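Local atomic coordinates of putative cytoplasmic protein (Enterobacter cloacae, PDB entry 4HFL), a protein that is a type VI secretion effector amidase that probably hydrolyses amide bonds of bacterial cell-wall peptidoglycan, with a fold related to papain-like cysteine peptidases. Residues 26-31 against 60-65. Residues are numbered along the deposited sequence; the frame is centred on the assembly and turned at random.
Sequences NRFKEV and PIRMSY
Arg62 meets both Val31 and Phe28 in a helix-helix packing contact within the helical part of this papain-like (clan CA) amidase fold. The axes of the short helical segments 26-30 and 60-65 approach to 9.1 Å at 137° between their N-to-C directions, roughly midway between perpendicular and antiparallel. Arg62 CB lies 4.0 Å from Val31 CG2, and CG keeps to the same methyl. The chain then runs extended (chi2 -165°), carrying Arg62 CD to 3.8 Å from Phe28 CZ. Beyond it, Arg62 NE donates a weak bond to Val31 O at 3.3 Å, with the oxygen in the guanidinium plane. At the tip, NH2 bonds to Val33 O and NH1 forms a salt bridge with Asp152, so each guanidinium nitrogen has a polar partner. Tyr65 offers one face to Val31 CG1, 4.1 Å from the ring centroid and 21° off its normal, a CH-pi contact. Tyr65 OH bonds to Glu30 OE1, but the modelled 2.3 Å is so short that the exact length is doubtful. Arg27 grips that carboxylate side-on, NE reaching Glu30 OE1 at 2.8 Å and NH2 reaching OE2, both from above the carboxylate plane. Phe28 and Met63 both touch strand 138-145 and form a Met-aromatic pair: Met63 SD sits at the ring edge, 3.8 Å from Phe28 CE1.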
loop_
_atom_site.group_PDB
_atom_site.type_symbol
_atom_site.label_atom_id
_atom_site.label_comp_id
_atom_site.label_asym_id
_atom_site.label_seq_id
_atom_site.Cartn_x
_atom_site.Cartn_y
_atom_site.Cartn_z
ATOM N N ASN A 26 -9.694 1.265 8.874
ATOM C CA ASN A 26 -9.484 0.877 10.273
ATOM C C ASN A 26 -8.203 0.073 10.502
ATOM O O ASN A 26 -7.405 0.378 11.420
ATOM C CB ASN A 26 -10.700 0.095 10.797
ATOM C CG ASN A 26 -11.945 0.958 10.922
ATOM O OD1 ASN A 26 -11.870 2.189 10.890
ATOM N ND2 ASN A 26 -13.103 0.311 11.088
ATOM N N ARG A 27 -7.989 -0.952 9.672
ATOM C CA ARG A 27 -6.728 -1.704 9.779
ATOM C C ARG A 27 -5.498 -0.798 9.508
ATOM O O ARG A 27 -4.463 -0.834 10.234
ATOM C CB ARG A 27 -6.734 -2.937 8.853
ATOM C CG ARG A 27 -7.935 -3.892 9.023
ATOM C CD ARG A 27 -7.888 -4.747 10.329
ATOM N NE ARG A 27 -8.247 -3.958 11.508
ATOM C CZ ARG A 27 -9.485 -3.581 11.806
ATOM N NH1 ARG A 27 -10.497 -3.923 11.012
ATOM N NH2 ARG A 27 -9.711 -2.849 12.896
ATOM N N PHE A 28 -5.619 0.034 8.474
ATOM C CA PHE A 28 -4.523 0.953 8.158
ATOM C C PHE A 28 -4.220 1.849 9.358
ATOM O O PHE A 28 -3.054 2.034 9.730
ATOM C CB PHE A 28 -4.814 1.806 6.925
ATOM C CG PHE A 28 -3.577 2.489 6.356
ATOM C CD1 PHE A 28 -2.995 2.038 5.183
ATOM C CD2 PHE A 28 -2.996 3.576 7.011
ATOM C CE1 PHE A 28 -1.853 2.663 4.655
ATOM C CE2 PHE A 28 -1.860 4.205 6.492
ATOM C CZ PHE A 28 -1.298 3.752 5.316
ATOM N N LYS A 29 -5.268 2.408 9.956
ATOM C CA LYS A 29 -5.097 3.216 11.153
ATOM C C LYS A 29 -4.295 2.425 12.161
ATOM O O LYS A 29 -3.354 2.964 12.754
ATOM C CB LYS A 29 -6.448 3.637 11.756
ATOM C CG LYS A 29 -7.015 4.937 11.169
ATOM C CD LYS A 29 -8.041 5.582 12.111
ATOM C CE LYS A 29 -8.179 7.081 11.838
ATOM N NZ LYS A 29 -9.197 7.737 12.717
ATOM N N GLU A 30 -4.639 1.143 12.330
ATOM C CA GLU A 30 -3.857 0.303 13.250
ATOM C C GLU A 30 -2.364 0.269 12.917
ATOM O O GLU A 30 -1.529 0.216 13.828
ATOM C CB GLU A 30 -4.409 -1.123 13.322
ATOM C CG GLU A 30 -5.748 -1.245 14.048
ATOM C CD GLU A 30 -6.446 -2.558 13.752
ATOM O OE1 GLU A 30 -5.910 -3.366 12.963
ATOM O OE2 GLU A 30 -7.535 -2.787 14.308
ATOM N N VAL A 31 -2.003 0.292 11.633
ATOM C CA VAL A 31 -0.540 0.369 11.355
ATOM C C VAL A 31 0.064 1.710 10.863
ATOM O O VAL A 31 1.149 1.721 10.270
ATOM C CB VAL A 31 -0.047 -0.779 10.432
ATOM C CG1 VAL A 31 -0.104 -2.097 11.157
ATOM C CG2 VAL A 31 -0.884 -0.834 9.159
ATOM N N PRO A 60 4.651 -1.196 1.890
ATOM C CA PRO A 60 4.126 -2.499 1.445
ATOM C C PRO A 60 3.758 -3.427 2.599
ATOM O O PRO A 60 2.891 -4.297 2.431
ATOM C CB PRO A 60 5.294 -3.088 0.635
ATOM C CG PRO A 60 6.536 -2.369 1.169
ATOM C CD PRO A 60 6.061 -0.994 1.482
ATOM N N ILE A 61 4.393 -3.239 3.757
ATOM C CA ILE A 61 4.104 -4.061 4.932
ATOM C C ILE A 61 2.759 -3.657 5.531
ATOM O O ILE A 61 1.932 -4.514 5.874
ATOM C CB ILE A 61 5.228 -3.949 5.990
ATOM C CG1 ILE A 61 6.603 -4.078 5.322
ATOM C CG2 ILE A 61 5.056 -5.006 7.088
ATOM C CD1 ILE A 61 7.789 -3.813 6.255
ATOM N N ARG A 62 2.549 -2.347 5.654
ATOM C CA ARG A 62 1.266 -1.788 6.062
ATOM C C ARG A 62 0.171 -2.330 5.164
ATOM O O ARG A 62 -0.824 -2.892 5.638
ATOM C CB ARG A 62 1.271 -0.268 5.894
ATOM C CG ARG A 62 2.046 0.516 6.940
ATOM C CD ARG A 62 1.654 1.991 6.858
ATOM N NE ARG A 62 2.614 2.852 7.542
ATOM C CZ ARG A 62 3.422 3.710 6.928
ATOM N NH1 ARG A 62 3.382 3.832 5.607
ATOM N NH2 ARG A 62 4.274 4.447 7.633
ATOM N N MET A 63 0.347 -2.150 3.857
ATOM C CA MET A 63 -0.692 -2.583 2.914
ATOM C C MET A 63 -0.931 -4.097 2.930
ATOM O O MET A 63 -2.057 -4.571 2.694
ATOM C CB MET A 63 -0.334 -2.115 1.510
ATOM C CG MET A 63 -0.455 -0.610 1.333
ATOM S SD MET A 63 -2.060 0.124 1.793
ATOM C CE MET A 63 -3.235 -1.005 1.017
ATOM N N SER A 64 0.131 -4.852 3.208
ATOM C CA SER A 64 0.010 -6.302 3.383
ATOM C C SER A 64 -0.848 -6.608 4.594
ATOM O O SER A 64 -1.682 -7.523 4.552
ATOM C CB SER A 64 1.395 -6.944 3.547
ATOM O OG SER A 64 2.163 -6.795 2.359
ATOM N N TYR A 65 -0.653 -5.854 5.680
ATOM C CA TYR A 65 -1.473 -6.052 6.888
ATOM C C TYR A 65 -2.950 -5.747 6.581
ATOM O O TYR A 65 -3.862 -6.527 6.934
ATOM C CB TYR A 65 -0.951 -5.189 8.051
ATOM C CG TYR A 65 -1.864 -5.149 9.266
ATOM C CD1 TYR A 65 -1.781 -6.122 10.252
ATOM C CD2 TYR A 65 -2.799 -4.131 9.432
ATOM C CE1 TYR A 65 -2.607 -6.094 11.359
ATOM C CE2 TYR A 65 -3.644 -4.101 10.543
ATOM C CZ TYR A 65 -3.539 -5.083 11.503
ATOM O OH TYR A 65 -4.365 -5.065 12.618
#